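Local structure of peptidoglycan-binding domain 1 (Burkholderia, 5NM7) at residues A78-A83 against A93-N98; D85-D90 against V223-L228; R119-R124 against M184-K189; S163-Q166 against C171-E174. The protein is a modular phage endolysin that probably binds bacterial peptidoglycan through one domain and hydrolyses its glycan chains with a lysozyme-like catalytic domain. One frame throughout, in Å; residues are numbered along the deposited sequence.

Contact 1 (A78-A83 against A93-N98)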
loop_
_atom_site.group_PDB
_atom_site.type_symbol
_atom_site.label_atom_id
_atom_site.label_comp_id
_atom_site.label_asym_id
_atom_site.label_seq_id
_atom_site.Cartn_x
_atom_site.Cartn_y
_atom_site.Cartn_z
ATOM N N ALA A 78 -14.784 1.782 0.609
ATOM C CA ALA A 78 -15.478 0.977 1.600
ATOM C C ALA A 78 -14.512 0.089 2.368
ATOM O O ALA A 78 -14.721 -0.149 3.566
ATOM C CB ALA A 78 -16.573 0.129 0.979
ATOM N N ASP A 79 -13.477 -0.423 1.706
ATOM C CA ASP A 79 -12.440 -1.158 2.427
ATOM C C ASP A 79 -11.750 -0.288 3.469
ATOM O O ASP A 79 -11.402 -0.788 4.547
ATOM C CB ASP A 79 -11.383 -1.730 1.489
ATOM C CG ASP A 79 -11.947 -2.721 0.502
ATOM O OD1 ASP A 79 -12.768 -3.599 0.925
ATOM O OD2 ASP A 79 -11.573 -2.617 -0.690
ATOM N N LEU A 80 -11.508 0.986 3.148
ATOM C CA LEU A 80 -10.858 1.889 4.123
ATOM C C LEU A 80 -11.766 2.157 5.300
ATOM O O LEU A 80 -11.292 2.217 6.452
ATOM C CB LEU A 80 -10.416 3.212 3.469
ATOM C CG LEU A 80 -9.330 3.007 2.394
ATOM C CD1 LEU A 80 -8.957 4.364 1.796
ATOM C CD2 LEU A 80 -8.091 2.309 2.909
ATOM N N GLN A 81 -13.070 2.320 5.040
ATOM C CA GLN A 81 -14.032 2.479 6.131
ATOM C C GLN A 81 -14.050 1.250 7.015
ATOM O O GLN A 81 -14.011 1.368 8.264
ATOM C CB GLN A 81 -15.442 2.799 5.627
ATOM C CG GLN A 81 -16.473 3.008 6.744
ATOM C CD GLN A 81 -16.180 4.225 7.605
ATOM O OE1 GLN A 81 -16.329 5.347 7.152
ATOM N NE2 GLN A 81 -15.785 4.009 8.857
ATOM N N ARG A 82 -14.024 0.061 6.411
ATOM C CA ARG A 82 -13.965 -1.165 7.216
ATOM C C ARG A 82 -12.701 -1.234 8.076
ATOM O O ARG A 82 -12.763 -1.641 9.258
ATOM C CB ARG A 82 -14.131 -2.414 6.358
ATOM C CG ARG A 82 -15.566 -2.634 5.964
ATOM C CD ARG A 82 -15.716 -3.891 5.151
ATOM N NE ARG A 82 -15.213 -3.806 3.759
ATOM C CZ ARG A 82 -15.947 -3.396 2.698
ATOM N NH1 ARG A 82 -17.228 -3.019 2.816
ATOM N NH2 ARG A 82 -15.403 -3.393 1.481
ATOM N N ALA A 83 -11.563 -0.843 7.498
ATOM C CA ALA A 83 -10.317 -0.795 8.238
ATOM C C ALA A 83 -10.388 0.194 9.403
ATOM O O ALA A 83 -9.916 -0.117 10.511
ATOM C CB ALA A 83 -9.136 -0.490 7.311
ATOM N N ALA A 93 -7.585 9.340 9.327
ATOM C CA ALA A 93 -6.281 8.789 9.638
ATOM C C ALA A 93 -5.951 7.555 8.812
ATOM O O ALA A 93 -4.799 7.375 8.376
ATOM C CB ALA A 93 -6.140 8.480 11.142
ATOM N N VAL A 94 -6.951 6.718 8.588
ATOM C CA VAL A 94 -6.794 5.522 7.733
ATOM C C VAL A 94 -6.549 5.912 6.287
ATOM O O VAL A 94 -5.670 5.362 5.649
ATOM C CB VAL A 94 -8.001 4.576 7.840
ATOM C CG1 VAL A 94 -7.918 3.454 6.820
ATOM C CG2 VAL A 94 -8.058 3.987 9.250
ATOM N N ARG A 95 -7.294 6.892 5.806
ATOM C CA ARG A 95 -7.039 7.429 4.481
ATOM C C ARG A 95 -5.645 7.995 4.334
ATOM O O ARG A 95 -4.967 7.742 3.330
ATOM C CB ARG A 95 -8.042 8.520 4.145
ATOM C CG ARG A 95 -9.460 8.033 3.981
ATOM C CD ARG A 95 -10.261 9.198 3.396
ATOM N NE ARG A 95 -11.659 8.883 3.155
ATOM C CZ ARG A 95 -12.140 8.139 2.146
ATOM N NH1 ARG A 95 -11.337 7.563 1.237
ATOM N NH2 ARG A 95 -13.453 7.968 2.045
ATOM N N ALA A 96 -5.163 8.732 5.350
ATOM C CA ALA A 96 -3.792 9.226 5.352
ATOM C C ALA A 96 -2.751 8.134 5.344
ATOM O O ALA A 96 -1.823 8.171 4.603
ATOM C CB ALA A 96 -3.567 10.145 6.545
ATOM N N VAL A 97 -2.923 7.105 6.176
ATOM C CA VAL A 97 -2.009 5.960 6.174
ATOM C C VAL A 97 -1.992 5.234 4.852
ATOM O O VAL A 97 -0.937 4.861 4.346
ATOM C CB VAL A 97 -2.347 4.966 7.283
ATOM C CG1 VAL A 97 -1.519 3.693 7.149
ATOM C CG2 VAL A 97 -2.001 5.608 8.599
ATOM N N ASN A 98 -3.166 5.009 4.308
ATOM C CA ASN A 98 -3.267 4.361 3.007
ATOM C C ASN A 98 -2.557 5.159 1.932
ATOM O O ASN A 98 -1.793 4.611 1.143
ATOM C CB ASN A 98 -4.709 4.155 2.631
ATOM C CG ASN A 98 -4.848 3.317 1.389
ATOM O OD1 ASN A 98 -4.372 2.181 1.335
ATOM N ND2 ASN A 98 -5.476 3.877 0.375
#
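Val94 meets Leu80 first, and does so through one branch. Its CG1 lies anti to the backbone N (chi1 172°), which sends this methyl to the backbone of the facing helix, Val94 CG1 lying 3.6 Å from Leu80 O. Val94 CG1 also touches Leu80 CD2 at 4.1 Å and Ala83 CB at 4.2 Å, so that it sits against two successive turns of residues 78-83. One residue further on, the CB bond of Arg95 does not aim at the facing helix, but the extended chain brings Arg95 NH1 to 4.0 Å from Leu80 CD1. The two side chains cross at about a right angle, and the charge itself is satisfied elsewhere, in a salt bridge of NH1 with Asp77. Consecutive helices of the chain, 77-87 and 91-101, are being packed here: the axes of the two segments approach to 9.5 Å and cross at 117°, which makes a splayed helical pair rather than a close antiparallel hairpin. A turn beyond Val94, Asn98 turns a face of its amide to the Leu80 methyls, with Leu80 CD2 over Asn98 CG at 3.7 Å and Leu80 CD1 beside Asn98 ND2 at 3.8 Å. Leu75 and Val52, from loops, and Leu211 of helix 207-219 complete the surroundings of Leu80, while Ala83 and Asp79 touch a bound glycine.

Contact 2 (D85-D90 against V223-L228)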
loop_
_atom_site.group_PDB
_atom_site.type_symbol
_atom_site.label_atom_id
_atom_site.label_comp_id
_atom_site.label_asym_id
_atom_site.label_seq_id
_atom_site.Cartn_x
_atom_site.Cartn_y
_atom_site.Cartn_z
ATOM N N ASP A 85 -13.070 1.067 11.064
ATOM C CA ASP A 85 -13.874 0.362 12.072
ATOM C C ASP A 85 -13.100 -0.710 12.812
ATOM O O ASP A 85 -13.196 -0.804 14.052
ATOM C CB ASP A 85 -15.115 -0.227 11.441
ATOM C CG ASP A 85 -16.060 0.846 10.873
ATOM O OD1 ASP A 85 -15.948 2.034 11.250
ATOM O OD2 ASP A 85 -16.916 0.490 10.061
ATOM N N ARG A 86 -12.339 -1.527 12.078
ATOM C CA ARG A 86 -11.520 -2.545 12.698
ATOM C C ARG A 86 -10.510 -1.998 13.692
ATOM O O ARG A 86 -10.226 -2.635 14.725
ATOM C CB ARG A 86 -10.786 -3.397 11.652
ATOM C CG ARG A 86 -11.668 -4.320 10.871
ATOM C CD ARG A 86 -12.053 -5.515 11.740
ATOM N NE ARG A 86 -10.877 -6.224 12.218
ATOM C CZ ARG A 86 -10.137 -6.985 11.444
ATOM N NH1 ARG A 86 -10.496 -7.142 10.186
ATOM N NH2 ARG A 86 -9.076 -7.616 11.925
ATOM N N LEU A 87 -9.899 -0.871 13.332
ATOM C CA LEU A 87 -8.842 -0.262 14.129
ATOM C C LEU A 87 -9.341 0.688 15.203
ATOM O O LEU A 87 -8.568 1.027 16.099
ATOM C CB LEU A 87 -7.868 0.502 13.211
ATOM C CG LEU A 87 -7.075 -0.368 12.233
ATOM C CD1 LEU A 87 -6.489 0.499 11.152
ATOM C CD2 LEU A 87 -5.982 -1.102 12.942
ATOM N N GLN A 88 -10.601 1.121 15.096
ATOM C CA GLN A 88 -11.150 2.216 15.909
ATOM C C GLN A 88 -10.275 3.462 15.761
ATOM O O GLN A 88 -9.835 4.087 16.731
ATOM C CB GLN A 88 -11.332 1.789 17.386
ATOM C CG GLN A 88 -12.321 0.655 17.562
ATOM C CD GLN A 88 -13.745 1.091 17.309
ATOM O OE1 GLN A 88 -14.257 1.996 17.990
ATOM N NE2 GLN A 88 -14.354 0.552 16.242
ATOM N N VAL A 89 -9.982 3.779 14.501
ATOM C CA VAL A 89 -9.169 4.924 14.120
ATOM C C VAL A 89 -10.066 5.785 13.227
ATOM O O VAL A 89 -10.906 5.282 12.484
ATOM C CB VAL A 89 -7.888 4.435 13.399
ATOM C CG1 VAL A 89 -7.145 5.573 12.704
ATOM C CG2 VAL A 89 -6.943 3.712 14.363
ATOM N N ASP A 90 -9.898 7.098 13.341
ATOM C CA ASP A 90 -10.621 8.065 12.557
ATOM C C ASP A 90 -10.380 7.725 11.061
ATOM O O ASP A 90 -9.271 7.380 10.662
ATOM C CB ASP A 90 -10.150 9.489 12.960
ATOM C CG ASP A 90 -10.709 9.960 14.356
ATOM O OD1 ASP A 90 -11.687 9.391 14.902
ATOM O OD2 ASP A 90 -10.165 10.940 14.900
ATOM N N VAL A 223 1.247 -0.431 20.943
ATOM C CA VAL A 223 1.917 0.876 21.008
ATOM C C VAL A 223 1.756 1.579 19.671
ATOM O O VAL A 223 1.378 2.738 19.627
ATOM C CB VAL A 223 3.395 0.707 21.354
ATOM C CG1 VAL A 223 4.121 2.039 21.301
ATOM C CG2 VAL A 223 3.504 0.120 22.764
ATOM N N MET A 224 1.995 0.839 18.602
ATOM C CA MET A 224 1.718 1.368 17.251
ATOM C C MET A 224 0.261 1.749 16.992
ATOM O O MET A 224 -0.041 2.826 16.443
ATOM C CB MET A 224 2.215 0.354 16.207
ATOM C CG MET A 224 2.097 0.891 14.805
ATOM S SD MET A 224 2.467 -0.412 13.603
ATOM C CE MET A 224 4.161 -0.471 13.864
ATOM N N LEU A 225 -0.662 0.898 17.428
ATOM C CA LEU A 225 -2.059 1.150 17.337
ATOM C C LEU A 225 -2.440 2.433 18.066
ATOM O O LEU A 225 -3.217 3.240 17.587
ATOM C CB LEU A 225 -2.840 -0.028 17.900
ATOM C CG LEU A 225 -4.359 0.099 17.956
ATOM C CD1 LEU A 225 -4.956 0.212 16.572
ATOM C CD2 LEU A 225 -4.914 -1.129 18.660
ATOM N N ALA A 226 -1.892 2.590 19.271
ATOM C CA ALA A 226 -2.216 3.779 20.058
ATOM C C ALA A 226 -1.678 5.017 19.392
ATOM O O ALA A 226 -2.346 6.053 19.433
ATOM C CB ALA A 226 -1.701 3.656 21.489
ATOM N N ALA A 227 -0.498 4.906 18.763
ATOM C CA ALA A 227 0.113 6.044 18.086
ATOM C C ALA A 227 -0.765 6.466 16.914
ATOM O O ALA A 227 -1.029 7.639 16.735
ATOM C CB ALA A 227 1.511 5.746 17.650
ATOM N N LEU A 228 -1.274 5.483 16.171
ATOM C CA LEU A 228 -2.150 5.757 15.081
ATOM C C LEU A 228 -3.467 6.369 15.530
ATOM O O LEU A 228 -3.923 7.380 14.999
ATOM C CB LEU A 228 -2.392 4.473 14.272
ATOM C CG LEU A 228 -3.285 4.653 13.053
ATOM C CD1 LEU A 228 -2.749 5.720 12.124
ATOM C CD2 LEU A 228 -3.387 3.321 12.361
#
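Val89 and Leu228 have the most surface buried here, and they meet at about a right angle. Both methyls of the valine straddle the branch carbon of the leucine: Val89 CG1 and Leu228 CG are 4.0 Å apart, and Val89 CG2 lies at the same 4.0 Å from Leu228 CG. Val89 CG2 also touches Leu228 CD2, at 4.1 Å. Leu228 reaches this position because its CG stands anti to the backbone N (chi1 -178°), directed off the helix toward residues 85-90. Its other neighbours, Val97 of helix 91-101 and Trp233 of helix 233-241, make it a joint between several helices, and Val89 likewise packs on Val94.

Leu225, one turn earlier, is third. Its CB bond does not aim at the partner, yet Leu225 CD1 comes within 3.7 Å of Leu87 O and 4.0 Å of Leu87 CD2. The polar partner of Leu87 O is Arg229 NE, which hydrogen-bonds to it. Leu225 also leans on Val218 of helix 207-219.

What presents Leu87 and Val89 together is the way helix 77-87 stops. Gln88, with positive phi, folds its side chain back so that NE2 donates to Asp85 O over 2.8 Å, in the carbonyl plane on a lone pair. The backbone N of Gln88 makes a weak bond to the same oxygen, and Val89 N reaches back to a carbonyl five residues earlier. This is a Schellman motif, with its apolar flank buried against helix 222-229.

Contact 3 (R119-R124 against M184-K189)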
loop_
_atom_site.group_PDB
_atom_site.type_symbol
_atom_site.label_atom_id
_atom_site.label_comp_id
_atom_site.label_asym_id
_atom_site.label_seq_id
_atom_site.Cartn_x
_atom_site.Cartn_y
_atom_site.Cartn_z
ATOM N N ARG A 119 16.790 -11.653 2.333
ATOM C CA ARG A 119 17.745 -12.735 2.539
ATOM C C ARG A 119 18.251 -12.839 3.965
ATOM O O ARG A 119 18.589 -13.936 4.423
ATOM C CB ARG A 119 18.927 -12.596 1.596
ATOM C CG ARG A 119 19.766 -11.364 1.812
ATOM C CD ARG A 119 20.882 -11.326 0.815
ATOM N NE ARG A 119 21.753 -10.197 1.043
ATOM C CZ ARG A 119 22.647 -9.734 0.175
ATOM N NH1 ARG A 119 22.841 -10.339 -1.005
ATOM N NH2 ARG A 119 23.340 -8.649 0.487
ATOM N N HIS A 120 18.316 -11.692 4.648
ATOM C CA HIS A 120 18.705 -11.697 6.080
ATOM C C HIS A 120 17.626 -12.257 6.995
ATOM O O HIS A 120 17.944 -12.866 8.021
ATOM C CB HIS A 120 19.218 -10.320 6.503
ATOM C CG HIS A 120 18.156 -9.303 6.685
ATOM N ND1 HIS A 120 17.463 -8.746 5.628
ATOM C CD2 HIS A 120 17.657 -8.728 7.807
ATOM C CE1 HIS A 120 16.569 -7.891 6.099
ATOM N NE2 HIS A 120 16.694 -7.838 7.414
ATOM N N ILE A 121 16.355 -12.109 6.626
ATOM C CA ILE A 121 15.290 -12.765 7.336
ATOM C C ILE A 121 15.246 -14.255 6.989
ATOM O O ILE A 121 14.913 -15.089 7.847
ATOM C CB ILE A 121 13.913 -12.102 7.069
ATOM C CG1 ILE A 121 13.949 -10.603 7.421
ATOM C CG2 ILE A 121 12.810 -12.788 7.845
ATOM C CD1 ILE A 121 14.351 -10.296 8.858
ATOM N N MET A 122 15.525 -14.612 5.730
ATOM C CA MET A 122 15.616 -16.038 5.376
ATOM C C MET A 122 16.669 -16.722 6.258
ATOM O O MET A 122 16.387 -17.766 6.856
ATOM C CB MET A 122 15.999 -16.242 3.915
ATOM C CG MET A 122 16.005 -17.717 3.488
ATOM S SD MET A 122 14.382 -18.434 3.480
ATOM C CE MET A 122 14.656 -19.891 2.459
ATOM N N TYR A 123 17.843 -16.115 6.332
ATOM C CA TYR A 123 18.917 -16.564 7.217
ATOM C C TYR A 123 18.381 -16.844 8.634
ATOM O O TYR A 123 18.582 -17.926 9.207
ATOM C CB TYR A 123 20.026 -15.508 7.262
ATOM C CG TYR A 123 21.189 -15.897 8.144
ATOM C CD1 TYR A 123 22.083 -16.908 7.757
ATOM C CD2 TYR A 123 21.385 -15.282 9.381
ATOM C CE1 TYR A 123 23.151 -17.283 8.565
ATOM C CE2 TYR A 123 22.452 -15.648 10.194
ATOM C CZ TYR A 123 23.328 -16.643 9.782
ATOM O OH TYR A 123 24.385 -17.007 10.587
ATOM N N ARG A 124 17.636 -15.878 9.152
ATOM C CA ARG A 124 17.060 -15.957 10.480
ATOM C C ARG A 124 16.038 -17.100 10.630
ATOM O O ARG A 124 16.041 -17.818 11.640
ATOM C CB ARG A 124 16.395 -14.613 10.785
ATOM C CG ARG A 124 16.375 -14.188 12.222
ATOM C CD ARG A 124 15.818 -12.763 12.342
ATOM N NE ARG A 124 15.101 -12.718 13.606
ATOM C CZ ARG A 124 15.664 -12.582 14.812
ATOM N NH1 ARG A 124 16.973 -12.383 14.954
ATOM N NH2 ARG A 124 14.890 -12.613 15.894
ATOM N N MET A 184 5.570 -8.531 6.325
ATOM C CA MET A 184 6.414 -9.706 6.323
ATOM C C MET A 184 5.637 -10.976 6.615
ATOM O O MET A 184 4.832 -11.047 7.541
ATOM C CB MET A 184 7.546 -9.564 7.302
ATOM C CG MET A 184 8.567 -8.502 6.942
ATOM S SD MET A 184 9.465 -8.832 5.421
ATOM C CE MET A 184 10.218 -10.426 5.699
ATOM N N GLY A 185 5.893 -12.010 5.824
ATOM C CA GLY A 185 5.228 -13.265 5.964
ATOM C C GLY A 185 5.405 -13.912 7.358
ATOM O O GLY A 185 4.503 -14.606 7.804
ATOM N N PHE A 186 6.521 -13.640 8.027
ATOM C CA PHE A 186 6.751 -14.247 9.341
ATOM C C PHE A 186 5.758 -13.796 10.417
ATOM O O PHE A 186 5.671 -14.438 11.498
ATOM C CB PHE A 186 8.183 -14.073 9.808
ATOM C CG PHE A 186 8.596 -12.663 10.142
ATOM C CD1 PHE A 186 8.147 -12.029 11.302
ATOM C CD2 PHE A 186 9.480 -11.982 9.330
ATOM C CE1 PHE A 186 8.554 -10.732 11.600
ATOM C CE2 PHE A 186 9.895 -10.698 9.618
ATOM C CZ PHE A 186 9.433 -10.069 10.756
ATOM N N HIS A 187 4.998 -12.752 10.146
ATOM C CA HIS A 187 3.907 -12.345 11.037
ATOM C C HIS A 187 2.660 -13.218 10.960
ATOM O O HIS A 187 1.713 -12.973 11.689
ATOM C CB HIS A 187 3.551 -10.855 10.810
ATOM C CG HIS A 187 4.599 -9.910 11.289
ATOM N ND1 HIS A 187 4.792 -9.621 12.627
ATOM C CD2 HIS A 187 5.529 -9.205 10.614
ATOM C CE1 HIS A 187 5.805 -8.789 12.753
ATOM N NE2 HIS A 187 6.264 -8.507 11.545
ATOM N N TRP A 188 2.592 -14.195 10.033
ATOM C CA TRP A 188 1.323 -14.926 9.787
ATOM C C TRP A 188 0.676 -15.466 11.068
ATOM O O TRP A 188 -0.534 -15.357 11.259
ATOM C CB TRP A 188 1.511 -16.038 8.774
ATOM C CG TRP A 188 2.351 -17.142 9.258
ATOM C CD1 TRP A 188 3.656 -17.340 9.022
ATOM C CD2 TRP A 188 1.909 -18.281 10.033
ATOM N NE1 TRP A 188 4.084 -18.504 9.624
ATOM C CE2 TRP A 188 3.017 -19.090 10.251
ATOM C CE3 TRP A 188 0.670 -18.662 10.576
ATOM C CZ2 TRP A 188 2.947 -20.288 11.003
ATOM C CZ3 TRP A 188 0.612 -19.815 11.378
ATOM C CH2 TRP A 188 1.747 -20.627 11.544
ATOM N N LYS A 189 1.513 -16.000 11.958
ATOM C CA LYS A 189 1.037 -16.616 13.196
ATOM C C LYS A 189 0.524 -15.575 14.185
ATOM O O LYS A 189 -0.604 -15.691 14.668
ATOM C CB LYS A 189 2.115 -17.473 13.833
ATOM C CG LYS A 189 1.535 -18.461 14.851
ATOM C CD LYS A 189 2.615 -19.354 15.435
ATOM C CE LYS A 189 1.988 -20.369 16.369
ATOM N NZ LYS A 189 2.984 -21.322 16.897
#
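Ile121 reaches across to Phe186 and Met184, and all of its contacts with them are apolar. The aliphatic-to-aromatic part is carried by one methyl, Ile121 CG2, which lies 3.7 Å from Phe186 CD2 and 4.0 Å from Phe186 CE2. It meets the ring obliquely, and the two side chains cross at about a right angle. Phe186 can offer its ring there because its CG occupies the crowded position between backbone N and carbonyl carbon (chi1 68°).

The aliphatic part belongs to the end of Met184, through its CE methyl. The chain is bent at chi2 and chi3, which curls this methyl toward the helix: Met184 CE lies 4.1 Å from Ile121 CG2 and also 4.1 Å from Ile121 CG1. The same CG1 lies over one face of the His120 ring, near its rim, so this isoleucine is packed on both the helix and the loop.

Polar interactions serve the two sides separately. On the loop, His187 N bonds to Met184 O at 3.1 Å and Trp188 N to Gly185 O at 3.0 Å, two successive i+3 to i backbone bonds that turn the chain after strand 183-184; Gly185 is tied by backbone bonds to Thr176 of the neighbouring strand 176-178. On helix 119-128, Arg119 is bonded to backbone oxygens of Lys147 and Arg148.

The contact between the two segments is apolar, so van der Waals packing and exclusion of water probably account for it. Such a contact is undirected, and with 107 Å² buried near the surface it joins the helix and the turn beside the three-stranded sheet by a modest methyl-and-ring patch.

Contact 4 (S163-Q166 against C171-E174)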
loop_
_atom_site.group_PDB
_atom_site.type_symbol
_atom_site.label_atom_id
_atom_site.label_comp_id
_atom_site.label_asym_id
_atom_site.label_seq_id
_atom_site.Cartn_x
_atom_site.Cartn_y
_atom_site.Cartn_z
ATOM N N SER A 163 13.765 -19.414 -5.955
ATOM C CA SER A 163 15.043 -20.042 -5.568
ATOM C C SER A 163 15.111 -20.289 -4.078
ATOM O O SER A 163 15.424 -21.393 -3.627
ATOM C CB SER A 163 16.234 -19.243 -6.034
ATOM O OG SER A 163 16.160 -18.960 -7.406
ATOM N N ALA A 164 14.756 -19.271 -3.298
ATOM C CA ALA A 164 14.656 -19.465 -1.858
ATOM C C ALA A 164 13.685 -20.572 -1.460
ATOM O O ALA A 164 13.962 -21.328 -0.506
ATOM C CB ALA A 164 14.259 -18.155 -1.199
ATOM N N SER A 165 12.568 -20.676 -2.167
ATOM C CA SER A 165 11.537 -21.654 -1.872
ATOM C C SER A 165 12.050 -23.102 -2.001
ATOM O O SER A 165 11.573 -24.004 -1.308
ATOM C CB SER A 165 10.337 -21.465 -2.769
ATOM O OG SER A 165 9.617 -20.309 -2.384
ATOM N N GLN A 166 13.015 -23.294 -2.887
ATOM C CA GLN A 166 13.649 -24.612 -3.077
ATOM C C GLN A 166 14.591 -24.976 -1.928
ATOM O O GLN A 166 14.934 -26.145 -1.759
ATOM C CB GLN A 166 14.364 -24.677 -4.440
ATOM C CG GLN A 166 13.368 -24.679 -5.598
ATOM C CD GLN A 166 12.268 -25.734 -5.511
ATOM O OE1 GLN A 166 12.515 -26.896 -5.161
ATOM N NE2 GLN A 166 11.031 -25.331 -5.816
ATOM N N CYS A 171 9.898 -21.053 5.004
ATOM C CA CYS A 171 10.847 -20.019 5.404
ATOM C C CYS A 171 10.953 -18.876 4.394
ATOM O O CYS A 171 11.006 -17.685 4.763
ATOM C CB CYS A 171 12.220 -20.613 5.666
ATOM S SG CYS A 171 12.260 -21.531 7.244
ATOM N N ALA A 172 10.977 -19.248 3.116
ATOM C CA ALA A 172 11.099 -18.243 2.055
ATOM C C ALA A 172 9.902 -17.288 2.056
ATOM O O ALA A 172 10.104 -16.081 1.899
ATOM C CB ALA A 172 11.225 -18.905 0.682
ATOM N N LEU A 173 8.693 -17.816 2.237
ATOM C CA LEU A 173 7.469 -16.987 2.280
ATOM C C LEU A 173 7.481 -16.111 3.516
ATOM O O LEU A 173 7.107 -14.944 3.453
ATOM C CB LEU A 173 6.225 -17.834 2.247
ATOM C CG LEU A 173 6.038 -18.746 1.003
ATOM C CD1 LEU A 173 4.830 -19.639 1.191
ATOM C CD2 LEU A 173 5.934 -17.986 -0.307
ATOM N N GLU A 174 7.933 -16.679 4.631
ATOM C CA GLU A 174 8.126 -15.897 5.876
ATOM C C GLU A 174 9.130 -14.742 5.758
ATOM O O GLU A 174 8.954 -13.694 6.403
ATOM C CB GLU A 174 8.515 -16.856 7.027
ATOM C CG GLU A 174 7.362 -17.736 7.466
ATOM C CD GLU A 174 7.753 -18.695 8.594
ATOM O OE1 GLU A 174 8.956 -18.873 8.828
ATOM O OE2 GLU A 174 6.836 -19.209 9.233
#
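Ala172 packs against Ala164 and Ser165 at a sharp corner between consecutive helices, 156-167 and 169-174, which follow each other almost without a break in the N-acetylmuramidase part of the chain. Small residues at the corner let the backbones come very close: the CA atoms of Ser165 and Ala172 are only 5.2 Å apart. Ser165 can be followed outward. The CB bond of Ser165 does not point at the partner helix, and Ser165 CB lies 4.4 Å from Ala172 CB. At the tip, Ser165 OG comes closer, 3.7 Å from Ala172 CB. The torsion matters here: OG stands beside the backbone N (chi1 -73°) and hydrogen-bonds back to Leu161 O, so the hydroxyl has a polar partner in its own helix, while OG packs on the methyl. Ala164, on the neighbouring position of the helix, meets the same methyl with its own. Met122 of helix 119-128 covers both alanines, so the corner is closed by a third helix. The methyl of Ala172 thus rests against backbone and side chains alike, its CB 3.6 Å from Ala164 CB and an equal 3.6 Å from the backbone N of Ser165.

The contacts fall into two pairs. Contacts 1 and 2 share helix 77-87, their centres 11 Å apart, and merge into one apolar core where Val97 CG2 lies 3.6 Å from Leu228 CD1. A bound glycine lies beside this pair, lined by Asp79 and Ala83 from contact 1 and Arg86 from contact 2. Contacts 3 and 4, with centres 9 Å apart, form the second pair: Trp188 NE1 of contact 3 probably hydrogen-bonds to Glu174 OE2 of contact 4 at 2.9 Å. The pairs do not touch; the centres of contacts 1 and 4, on opposite sides of the chain's centre, are about 31 Å apart. Along the chain, the segments of contacts 3 and 4 fall between those of contact 2.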